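Local coordinates for protein MDM10 isoform 1 (Saccharomyces cerevisiae, PDB 7BTX) that tethers the endoplasmic reticulum to mitochondria as part of the ERMES complex and acts in late assembly steps of the outer-membrane TOM complex, at residues P163-M168 against C184-D189; H191-E196 against V210-L215; S229-G234 against L252-H257. All coordinates share one frame; numbering follows the deposited sequence.

Contact 1: P163-M168 against C184-D189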
loop_
_atom_site.group_PDB
_atom_site.type_symbol
_atom_site.label_atom_id
_atom_site.label_comp_id
_atom_site.label_asym_id
_atom_site.label_seq_id
_atom_site.Cartn_x
_atom_site.Cartn_y
_atom_site.Cartn_z
ATOM N N PRO D 163 -21.901 42.297 -20.799
ATOM C CA PRO D 163 -21.367 41.743 -22.057
ATOM C C PRO D 163 -19.873 41.955 -22.287
ATOM O O PRO D 163 -19.350 41.415 -23.267
ATOM C CB PRO D 163 -22.179 42.500 -23.116
ATOM C CG PRO D 163 -22.666 43.710 -22.436
ATOM C CD PRO D 163 -23.001 43.233 -21.078
ATOM N N GLN D 164 -19.188 42.712 -21.434
ATOM C CA GLN D 164 -17.753 42.905 -21.553
ATOM C C GLN D 164 -17.098 42.822 -20.184
ATOM O O GLN D 164 -16.158 43.566 -19.899
ATOM C CB GLN D 164 -17.456 44.252 -22.206
ATOM C CG GLN D 164 -17.656 44.273 -23.712
ATOM C CD GLN D 164 -17.493 45.654 -24.295
ATOM O OE1 GLN D 164 -17.146 46.599 -23.591
ATOM N NE2 GLN D 164 -17.747 45.781 -25.590
ATOM N N THR D 165 -17.595 41.936 -19.326
ATOM C CA THR D 165 -17.149 41.806 -17.944
ATOM C C THR D 165 -17.523 40.417 -17.451
ATOM O O THR D 165 -18.617 39.927 -17.734
ATOM C CB THR D 165 -17.778 42.901 -17.063
ATOM O OG1 THR D 165 -17.282 44.187 -17.449
ATOM C CG2 THR D 165 -17.523 42.696 -15.599
ATOM N N GLN D 166 -16.602 39.777 -16.733
ATOM C CA GLN D 166 -16.863 38.464 -16.170
ATOM C C GLN D 166 -16.182 38.362 -14.818
ATOM O O GLN D 166 -15.150 38.989 -14.584
ATOM C CB GLN D 166 -16.364 37.361 -17.095
ATOM C CG GLN D 166 -17.159 36.099 -17.023
ATOM C CD GLN D 166 -16.576 35.021 -17.882
ATOM O OE1 GLN D 166 -15.476 34.547 -17.625
ATOM N NE2 GLN D 166 -17.303 34.627 -18.914
ATOM N N PHE D 167 -16.769 37.571 -13.931
ATOM C CA PHE D 167 -16.196 37.298 -12.623
ATOM C C PHE D 167 -16.012 35.798 -12.488
ATOM O O PHE D 167 -16.794 35.022 -13.036
ATOM C CB PHE D 167 -17.086 37.828 -11.500
ATOM C CG PHE D 167 -16.561 37.542 -10.124
ATOM C CD1 PHE D 167 -15.441 38.197 -9.647
ATOM C CD2 PHE D 167 -17.181 36.607 -9.313
ATOM C CE1 PHE D 167 -14.951 37.931 -8.386
ATOM C CE2 PHE D 167 -16.697 36.336 -8.051
ATOM C CZ PHE D 167 -15.581 37.000 -7.589
ATOM N N MET D 168 -14.974 35.387 -11.766
ATOM C CA MET D 168 -14.673 33.975 -11.623
ATOM C C MET D 168 -14.102 33.699 -10.247
ATOM O O MET D 168 -13.271 34.457 -9.755
ATOM C CB MET D 168 -13.672 33.515 -12.672
ATOM C CG MET D 168 -14.273 33.055 -13.968
ATOM S SD MET D 168 -13.030 32.193 -14.924
ATOM C CE MET D 168 -12.326 31.147 -13.662
ATOM N N CYS D 184 -9.673 34.702 -7.213
ATOM C CA CYS D 184 -10.692 35.453 -7.928
ATOM C C CYS D 184 -10.139 35.970 -9.249
ATOM O O CYS D 184 -8.961 36.305 -9.363
ATOM C CB CYS D 184 -11.192 36.629 -7.089
ATOM S SG CYS D 184 -11.976 36.162 -5.545
ATOM N N TYR D 185 -11.007 36.041 -10.255
ATOM C CA TYR D 185 -10.622 36.513 -11.586
ATOM C C TYR D 185 -11.687 37.495 -12.049
ATOM O O TYR D 185 -12.759 37.082 -12.492
ATOM C CB TYR D 185 -10.494 35.381 -12.601
ATOM C CG TYR D 185 -9.445 34.340 -12.323
ATOM C CD1 TYR D 185 -9.669 33.332 -11.403
ATOM C CD2 TYR D 185 -8.247 34.343 -13.012
ATOM C CE1 TYR D 185 -8.725 32.382 -11.156
ATOM C CE2 TYR D 185 -7.288 33.390 -12.767
ATOM C CZ TYR D 185 -7.537 32.412 -11.833
ATOM O OH TYR D 185 -6.597 31.446 -11.575
ATOM N N PHE D 186 -11.397 38.779 -11.959
ATOM C CA PHE D 186 -12.198 39.777 -12.642
ATOM C C PHE D 186 -11.551 40.068 -13.984
ATOM O O PHE D 186 -10.330 40.188 -14.071
ATOM C CB PHE D 186 -12.298 41.048 -11.807
ATOM C CG PHE D 186 -13.251 42.051 -12.356
ATOM C CD1 PHE D 186 -14.608 41.909 -12.157
ATOM C CD2 PHE D 186 -12.790 43.140 -13.074
ATOM C CE1 PHE D 186 -15.485 42.830 -12.659
ATOM C CE2 PHE D 186 -13.666 44.064 -13.585
ATOM C CZ PHE D 186 -15.011 43.910 -13.375
ATOM N N GLN D 187 -12.360 40.172 -15.032
ATOM C CA GLN D 187 -11.798 40.337 -16.368
ATOM C C GLN D 187 -12.737 41.143 -17.250
ATOM O O GLN D 187 -13.885 40.752 -17.464
ATOM C CB GLN D 187 -11.493 38.975 -16.991
ATOM C CG GLN D 187 -12.522 37.908 -16.715
ATOM C CD GLN D 187 -12.034 36.527 -17.065
ATOM O OE1 GLN D 187 -10.963 36.366 -17.640
ATOM N NE2 GLN D 187 -12.813 35.517 -16.706
ATOM N N ARG D 188 -12.239 42.265 -17.771
ATOM C CA ARG D 188 -13.026 43.150 -18.626
ATOM C C ARG D 188 -12.558 42.987 -20.068
ATOM O O ARG D 188 -11.494 43.450 -20.464
ATOM C CB ARG D 188 -12.908 44.596 -18.163
ATOM C CG ARG D 188 -13.625 45.579 -19.078
ATOM C CD ARG D 188 -13.967 46.880 -18.376
ATOM N NE ARG D 188 -12.893 47.861 -18.483
ATOM C CZ ARG D 188 -12.282 48.414 -17.443
ATOM N NH1 ARG D 188 -12.642 48.084 -16.210
ATOM N NH2 ARG D 188 -11.315 49.302 -17.634
ATOM N N ASP D 189 -13.385 42.321 -20.861
ATOM C CA ASP D 189 -13.084 42.150 -22.273
ATOM C C ASP D 189 -13.405 43.419 -23.045
ATOM O O ASP D 189 -14.196 44.253 -22.604
ATOM C CB ASP D 189 -13.887 40.990 -22.852
ATOM C CG ASP D 189 -13.320 40.473 -24.154
ATOM O OD1 ASP D 189 -12.163 40.811 -24.464
ATOM O OD2 ASP D 189 -14.032 39.740 -24.872
#

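Contact 2: H191-E196 against V210-L215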
loop_
_atom_site.group_PDB
_atom_site.type_symbol
_atom_site.label_atom_id
_atom_site.label_comp_id
_atom_site.label_asym_id
_atom_site.label_seq_id
_atom_site.Cartn_x
_atom_site.Cartn_y
_atom_site.Cartn_z
ATOM N N HIS D 191 -12.808 44.657 -27.630
ATOM C CA HIS D 191 -12.350 44.079 -28.884
ATOM C C HIS D 191 -10.938 44.511 -29.251
ATOM O O HIS D 191 -10.452 44.143 -30.327
ATOM C CB HIS D 191 -13.333 44.410 -30.011
ATOM C CG HIS D 191 -14.699 43.833 -29.795
ATOM N ND1 HIS D 191 -15.792 44.604 -29.460
ATOM C CD2 HIS D 191 -15.143 42.555 -29.845
ATOM C CE1 HIS D 191 -16.852 43.825 -29.322
ATOM N NE2 HIS D 191 -16.484 42.578 -29.550
ATOM N N ARG D 192 -10.269 45.273 -28.379
ATOM C CA ARG D 192 -8.844 45.565 -28.504
ATOM C C ARG D 192 -8.085 45.274 -27.212
ATOM O O ARG D 192 -6.888 45.553 -27.133
ATOM C CB ARG D 192 -8.614 47.023 -28.913
ATOM C CG ARG D 192 -9.373 47.499 -30.144
ATOM C CD ARG D 192 -8.697 47.081 -31.438
ATOM N NE ARG D 192 -9.283 45.864 -31.987
ATOM C CZ ARG D 192 -9.007 45.378 -33.192
ATOM N NH1 ARG D 192 -9.589 44.262 -33.606
ATOM N NH2 ARG D 192 -8.157 46.013 -33.987
ATOM N N ASN D 193 -8.747 44.704 -26.207
ATOM C CA ASN D 193 -8.150 44.451 -24.901
ATOM C C ASN D 193 -8.878 43.297 -24.234
ATOM O O ASN D 193 -10.045 43.036 -24.522
ATOM C CB ASN D 193 -8.229 45.670 -23.975
ATOM C CG ASN D 193 -7.198 46.719 -24.290
ATOM O OD1 ASN D 193 -6.026 46.413 -24.482
ATOM N ND2 ASN D 193 -7.629 47.969 -24.353
ATOM N N LEU D 194 -8.164 42.582 -23.368
ATOM C CA LEU D 194 -8.777 41.627 -22.455
ATOM C C LEU D 194 -8.065 41.751 -21.106
ATOM O O LEU D 194 -7.366 40.845 -20.668
ATOM C CB LEU D 194 -8.772 40.201 -23.004
ATOM C CG LEU D 194 -9.859 39.250 -22.459
ATOM C CD1 LEU D 194 -10.263 38.246 -23.524
ATOM C CD2 LEU D 194 -9.496 38.501 -21.188
ATOM N N GLN D 195 -8.105 42.948 -20.521
ATOM C CA GLN D 195 -7.556 43.169 -19.186
ATOM C C GLN D 195 -8.185 42.237 -18.158
ATOM O O GLN D 195 -9.334 41.820 -18.296
ATOM C CB GLN D 195 -7.780 44.615 -18.752
ATOM C CG GLN D 195 -7.347 45.648 -19.752
ATOM C CD GLN D 195 -7.913 47.007 -19.442
ATOM O OE1 GLN D 195 -8.839 47.136 -18.649
ATOM N NE2 GLN D 195 -7.356 48.035 -20.063
ATOM N N GLU D 196 -7.424 41.919 -17.118
ATOM C CA GLU D 196 -7.845 40.924 -16.145
ATOM C C GLU D 196 -7.173 41.211 -14.818
ATOM O O GLU D 196 -5.979 41.493 -14.784
ATOM C CB GLU D 196 -7.485 39.519 -16.617
ATOM C CG GLU D 196 -7.984 38.422 -15.721
ATOM C CD GLU D 196 -7.837 37.063 -16.349
ATOM O OE1 GLU D 196 -7.211 36.970 -17.423
ATOM O OE2 GLU D 196 -8.349 36.086 -15.769
ATOM N N VAL D 210 -2.999 41.881 -19.401
ATOM C CA VAL D 210 -3.548 42.693 -20.479
ATOM C C VAL D 210 -3.018 42.116 -21.780
ATOM O O VAL D 210 -1.917 41.565 -21.816
ATOM C CB VAL D 210 -3.204 44.190 -20.296
ATOM C CG1 VAL D 210 -1.708 44.440 -20.337
ATOM C CG2 VAL D 210 -3.942 45.070 -21.300
ATOM N N LEU D 211 -3.822 42.154 -22.832
ATOM C CA LEU D 211 -3.405 41.701 -24.149
ATOM C C LEU D 211 -3.994 42.652 -25.175
ATOM O O LEU D 211 -5.156 42.510 -25.564
ATOM C CB LEU D 211 -3.845 40.259 -24.393
ATOM C CG LEU D 211 -3.329 39.509 -25.622
ATOM C CD1 LEU D 211 -3.075 38.076 -25.256
ATOM C CD2 LEU D 211 -4.328 39.543 -26.759
ATOM N N HIS D 212 -3.199 43.623 -25.603
ATOM C CA HIS D 212 -3.666 44.677 -26.494
ATOM C C HIS D 212 -3.475 44.212 -27.930
ATOM O O HIS D 212 -2.371 44.226 -28.465
ATOM C CB HIS D 212 -2.934 45.982 -26.226
ATOM C CG HIS D 212 -3.568 47.168 -26.878
ATOM N ND1 HIS D 212 -4.181 48.170 -26.160
ATOM C CD2 HIS D 212 -3.684 47.515 -28.181
ATOM C CE1 HIS D 212 -4.650 49.082 -26.992
ATOM N NE2 HIS D 212 -4.361 48.708 -28.225
ATOM N N ASN D 213 -4.569 43.810 -28.556
ATOM C CA ASN D 213 -4.534 43.443 -29.960
ATOM C C ASN D 213 -4.426 44.689 -30.833
ATOM O O ASN D 213 -5.083 45.704 -30.593
ATOM C CB ASN D 213 -5.788 42.649 -30.316
ATOM C CG ASN D 213 -5.685 41.962 -31.655
ATOM O OD1 ASN D 213 -4.616 41.906 -32.255
ATOM N ND2 ASN D 213 -6.800 41.427 -32.131
ATOM N N PHE D 214 -3.574 44.609 -31.849
ATOM C CA PHE D 214 -3.441 45.634 -32.878
ATOM C C PHE D 214 -3.967 45.082 -34.200
ATOM O O PHE D 214 -4.482 43.963 -34.263
ATOM C CB PHE D 214 -1.986 46.088 -33.038
ATOM C CG PHE D 214 -1.385 46.689 -31.801
ATOM C CD1 PHE D 214 -1.687 47.983 -31.427
ATOM C CD2 PHE D 214 -0.487 45.969 -31.034
ATOM C CE1 PHE D 214 -1.118 48.542 -30.294
ATOM C CE2 PHE D 214 0.083 46.520 -29.902
ATOM C CZ PHE D 214 -0.233 47.806 -29.532
ATOM N N LEU D 215 -3.820 45.888 -35.254
ATOM C CA LEU D 215 -4.191 45.548 -36.638
ATOM C C LEU D 215 -5.625 45.046 -36.824
ATOM O O LEU D 215 -5.852 44.020 -37.468
ATOM C CB LEU D 215 -3.217 44.514 -37.213
ATOM C CG LEU D 215 -1.807 45.018 -37.511
ATOM C CD1 LEU D 215 -0.904 43.879 -37.950
ATOM C CD2 LEU D 215 -1.858 46.096 -38.578
#

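Contact 3: S229-G234 against L252-H257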
loop_
_atom_site.group_PDB
_atom_site.type_symbol
_atom_site.label_atom_id
_atom_site.label_comp_id
_atom_site.label_asym_id
_atom_site.label_seq_id
_atom_site.Cartn_x
_atom_site.Cartn_y
_atom_site.Cartn_z
ATOM N N SER D 229 -3.661 39.396 -40.501
ATOM C CA SER D 229 -2.417 39.655 -39.793
ATOM C C SER D 229 -2.768 40.384 -38.507
ATOM O O SER D 229 -3.408 41.437 -38.545
ATOM C CB SER D 229 -1.430 40.496 -40.617
ATOM O OG SER D 229 -1.228 39.981 -41.922
ATOM N N SER D 230 -2.344 39.831 -37.374
ATOM C CA SER D 230 -2.746 40.406 -36.098
ATOM C C SER D 230 -1.614 40.399 -35.082
ATOM O O SER D 230 -1.434 39.421 -34.353
ATOM C CB SER D 230 -3.952 39.653 -35.538
ATOM O OG SER D 230 -3.539 38.562 -34.737
ATOM N N LEU D 231 -0.858 41.489 -35.010
ATOM C CA LEU D 231 0.204 41.590 -34.022
ATOM C C LEU D 231 -0.386 41.945 -32.667
ATOM O O LEU D 231 -0.736 43.100 -32.426
ATOM C CB LEU D 231 1.244 42.628 -34.456
ATOM C CG LEU D 231 2.580 42.745 -33.712
ATOM C CD1 LEU D 231 3.654 43.136 -34.702
ATOM C CD2 LEU D 231 2.554 43.769 -32.588
ATOM N N SER D 232 -0.504 40.968 -31.780
ATOM C CA SER D 232 -0.913 41.254 -30.418
ATOM C C SER D 232 0.286 41.667 -29.573
ATOM O O SER D 232 1.429 41.662 -30.029
ATOM C CB SER D 232 -1.593 40.043 -29.803
ATOM O OG SER D 232 -1.566 40.143 -28.399
ATOM N N LEU D 233 0.011 42.023 -28.320
ATOM C CA LEU D 233 1.050 42.415 -27.376
ATOM C C LEU D 233 0.499 42.286 -25.964
ATOM O O LEU D 233 -0.529 42.884 -25.643
ATOM C CB LEU D 233 1.521 43.849 -27.639
ATOM C CG LEU D 233 2.864 44.342 -27.085
ATOM C CD1 LEU D 233 3.380 45.446 -27.988
ATOM C CD2 LEU D 233 2.826 44.832 -25.641
ATOM N N GLY D 234 1.175 41.535 -25.109
ATOM C CA GLY D 234 0.646 41.295 -23.785
ATOM C C GLY D 234 1.623 41.555 -22.663
ATOM O O GLY D 234 2.824 41.691 -22.899
ATOM N N LEU D 252 4.673 38.758 -27.443
ATOM C CA LEU D 252 4.485 39.501 -28.684
ATOM C C LEU D 252 4.019 38.611 -29.836
ATOM O O LEU D 252 4.695 38.553 -30.866
ATOM C CB LEU D 252 5.787 40.229 -29.037
ATOM C CG LEU D 252 5.822 41.430 -29.989
ATOM C CD1 LEU D 252 4.675 42.360 -29.720
ATOM C CD2 LEU D 252 7.141 42.158 -29.859
ATOM N N ARG D 253 2.932 37.858 -29.661
ATOM C CA ARG D 253 2.490 36.944 -30.710
ATOM C C ARG D 253 2.049 37.703 -31.961
ATOM O O ARG D 253 1.714 38.884 -31.917
ATOM C CB ARG D 253 1.345 36.049 -30.238
ATOM C CG ARG D 253 0.030 36.755 -30.050
ATOM C CD ARG D 253 -1.080 35.800 -29.650
ATOM N NE ARG D 253 -1.434 34.878 -30.720
ATOM C CZ ARG D 253 -2.312 35.154 -31.677
ATOM N NH1 ARG D 253 -2.926 36.328 -31.697
ATOM N NH2 ARG D 253 -2.578 34.256 -32.614
ATOM N N TYR D 254 2.085 37.006 -33.095
ATOM C CA TYR D 254 1.855 37.629 -34.399
ATOM C C TYR D 254 1.292 36.575 -35.346
ATOM O O TYR D 254 2.042 35.796 -35.935
ATOM C CB TYR D 254 3.149 38.232 -34.931
ATOM C CG TYR D 254 3.099 38.708 -36.361
ATOM C CD1 TYR D 254 2.209 39.695 -36.757
ATOM C CD2 TYR D 254 3.967 38.190 -37.312
ATOM C CE1 TYR D 254 2.172 40.140 -38.066
ATOM C CE2 TYR D 254 3.940 38.631 -38.618
ATOM C CZ TYR D 254 3.039 39.603 -38.990
ATOM O OH TYR D 254 3.008 40.042 -40.291
ATOM N N TYR D 255 -0.027 36.571 -35.503
ATOM C CA TYR D 255 -0.726 35.595 -36.327
ATOM C C TYR D 255 -0.713 36.073 -37.774
ATOM O O TYR D 255 -0.964 37.250 -38.039
ATOM C CB TYR D 255 -2.153 35.424 -35.814
ATOM C CG TYR D 255 -2.887 34.207 -36.314
ATOM C CD1 TYR D 255 -3.715 34.279 -37.423
ATOM C CD2 TYR D 255 -2.773 32.991 -35.656
ATOM C CE1 TYR D 255 -4.400 33.168 -37.873
ATOM C CE2 TYR D 255 -3.451 31.874 -36.100
ATOM C CZ TYR D 255 -4.264 31.970 -37.206
ATOM O OH TYR D 255 -4.944 30.864 -37.656
ATOM N N THR D 256 -0.408 35.171 -38.707
ATOM C CA THR D 256 -0.218 35.566 -40.099
ATOM C C THR D 256 -0.934 34.522 -40.961
ATOM O O THR D 256 -1.639 33.669 -40.419
ATOM C CB THR D 256 1.289 35.664 -40.405
ATOM O OG1 THR D 256 1.953 36.254 -39.286
ATOM C CG2 THR D 256 1.583 36.623 -41.566
ATOM N N HIS D 257 -0.801 34.591 -42.288
ATOM C CA HIS D 257 -1.190 33.530 -43.208
ATOM C C HIS D 257 -0.175 33.470 -44.342
ATOM O O HIS D 257 0.645 34.376 -44.518
ATOM C CB HIS D 257 -2.603 33.735 -43.763
ATOM C CG HIS D 257 -3.692 33.336 -42.820
ATOM N ND1 HIS D 257 -4.202 34.185 -41.865
ATOM C CD2 HIS D 257 -4.385 32.179 -42.705
ATOM C CE1 HIS D 257 -5.156 33.565 -41.192
ATOM N NE2 HIS D 257 -5.284 32.345 -41.680
#

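Contact 1: P163-M168 against C184-D189
M168, Q187 and Y185 meet on the face of the hairpin turned to helix 5-16. M168 sets its CB 3.7 Å from Y185 CB. M168 SD lies 5.5 Å from the centroid of the Y185 ring, obliquely placed, a Met-aromatic contact, and the bend at chi3 carries CE toward the ring's CD1. M168 SD is also 3.8 Å from Q187 NE2. With CG lodged between its backbone N and carbonyl carbon (chi1 39°), Q187 runs extended alongside Q166 in the same direction. Their amide planes are turned 70° apart, and Q187 NE2 lies 3.0 Å from Q166 OE1. Both amides reach Y13 of the helix, Q166 only weakly. Beneath them the backbones form a hydrogen-bonded pair, Q166 N to Q187 O at 3.0 Å and Q187 N to Q166 O at 3.1 Å. On the reverse face T165 CG2 packs against F186 CZ at 3.6 Å; a serine here would lack that methyl and would probably leave the F186 ring freer to turn. An antiparallel hairpin with polar amides facing an N-terminal helix and aromatic rings on its other face is consistent with the wall of a mitochondrial beta-barrel.

Contact 2: H191-E196 against V210-L215
R192 meets H212 and N213 through both its backbone carbonyl and its folded side chain. Among backbone interactions there is one hydrogen bond between the two segments, N213 N to R192 O at 3.2 Å, and it is weak. The same oxygen receives a CA-H...O contact from H212 CA at 3.4 Å and lies 3.7 Å above one face of the H212 imidazole, displaced toward its rim.

The polar side chains meet at H212. N193 OD1 is 3.1 Å from H212 ND1; the amide plane stands steeply (74°) to the imidazole, and OD1 approaches it obliquely. R192 is bent at chi2 (-81°) and chi3 (97°), which turns NE back to H191 O within its own segment, a hydrogen bond of 2.7 Å. This folding brings R192 CD to 4.0 Å from the backbone O of N213, and the edge of the guanidinium toward L215.

Apolar contact is slight: Q195 CG and V210 CG2 lie 3.8 Å apart, the two side chains running side by side. Beyond them E196 makes a salt bridge to R209, with which it also shares backbone hydrogen bonding.

The seam is consistent with two edge strands that run side by side at the surface with irregular bonding, lined by polar groups and a single weak backbone bond in place of a continuous ladder.

Contact 3: S229-G234 against L252-H257
R253 starts with CG between its backbone N and carbonyl carbon (chi1 71°) and bends at chi3, bringing the side chain across S232 and on to S230. R253 CG lies 3.7 Å from S232 CB, which stands at the edge of the guanidinium, and R253 NH1 approaches S230 OG at 3.8 Å. The two strands form an antiparallel hairpin of the barrel wall. On the opposite face L252 chi1 (-160°) sets CG anti to the backbone N and chi2 (42°) turns CD1 in among the leucines: L252 CD1 is 3.8 Å from L231 CD2 and equally far from L233 CG, the chains meeting at a slant.

Y254 extends this apolar face, with its CD1 3.9 Å from L231 CB. The backbone N of L231 lies at the edge of the tyrosine ring, in its plane, while T256 OG1 sits over one ring face, toward the rim. Strand 263-269 takes contacts from L252, R253 and Y255.

Backbone pairing is uneven: S232 N to R253 O and Y255 N to S230 O are both weak. S230 N bonds to Y255 O at 3.0 Å in the carbonyl plane, and that oxygen also meets S229 CA at 3.3 Å in a CA-H...O contact.

The three contacts follow one another along the chain and round the barrel. Contact 1 is partly buried, with helix 5-16 against one of its faces; contacts 2 and 3 lie at the surface. Contacts 1 and 3 each join the two strands of a hairpin at the end away from its turn, whereas contact 2 bridges the end strands of two sheets and borders both hairpins. R188 N and Q195 O, probably hydrogen-bonded at 3.0 Å, link it to contact 1; H212 N and L233 O join it likewise to contact 3. Contacts 1 and 3 do not touch. Sulfur and amides dominate toward the helix in contact 1, leucines and tyrosine one face of contact 3, and polar groups the seam between.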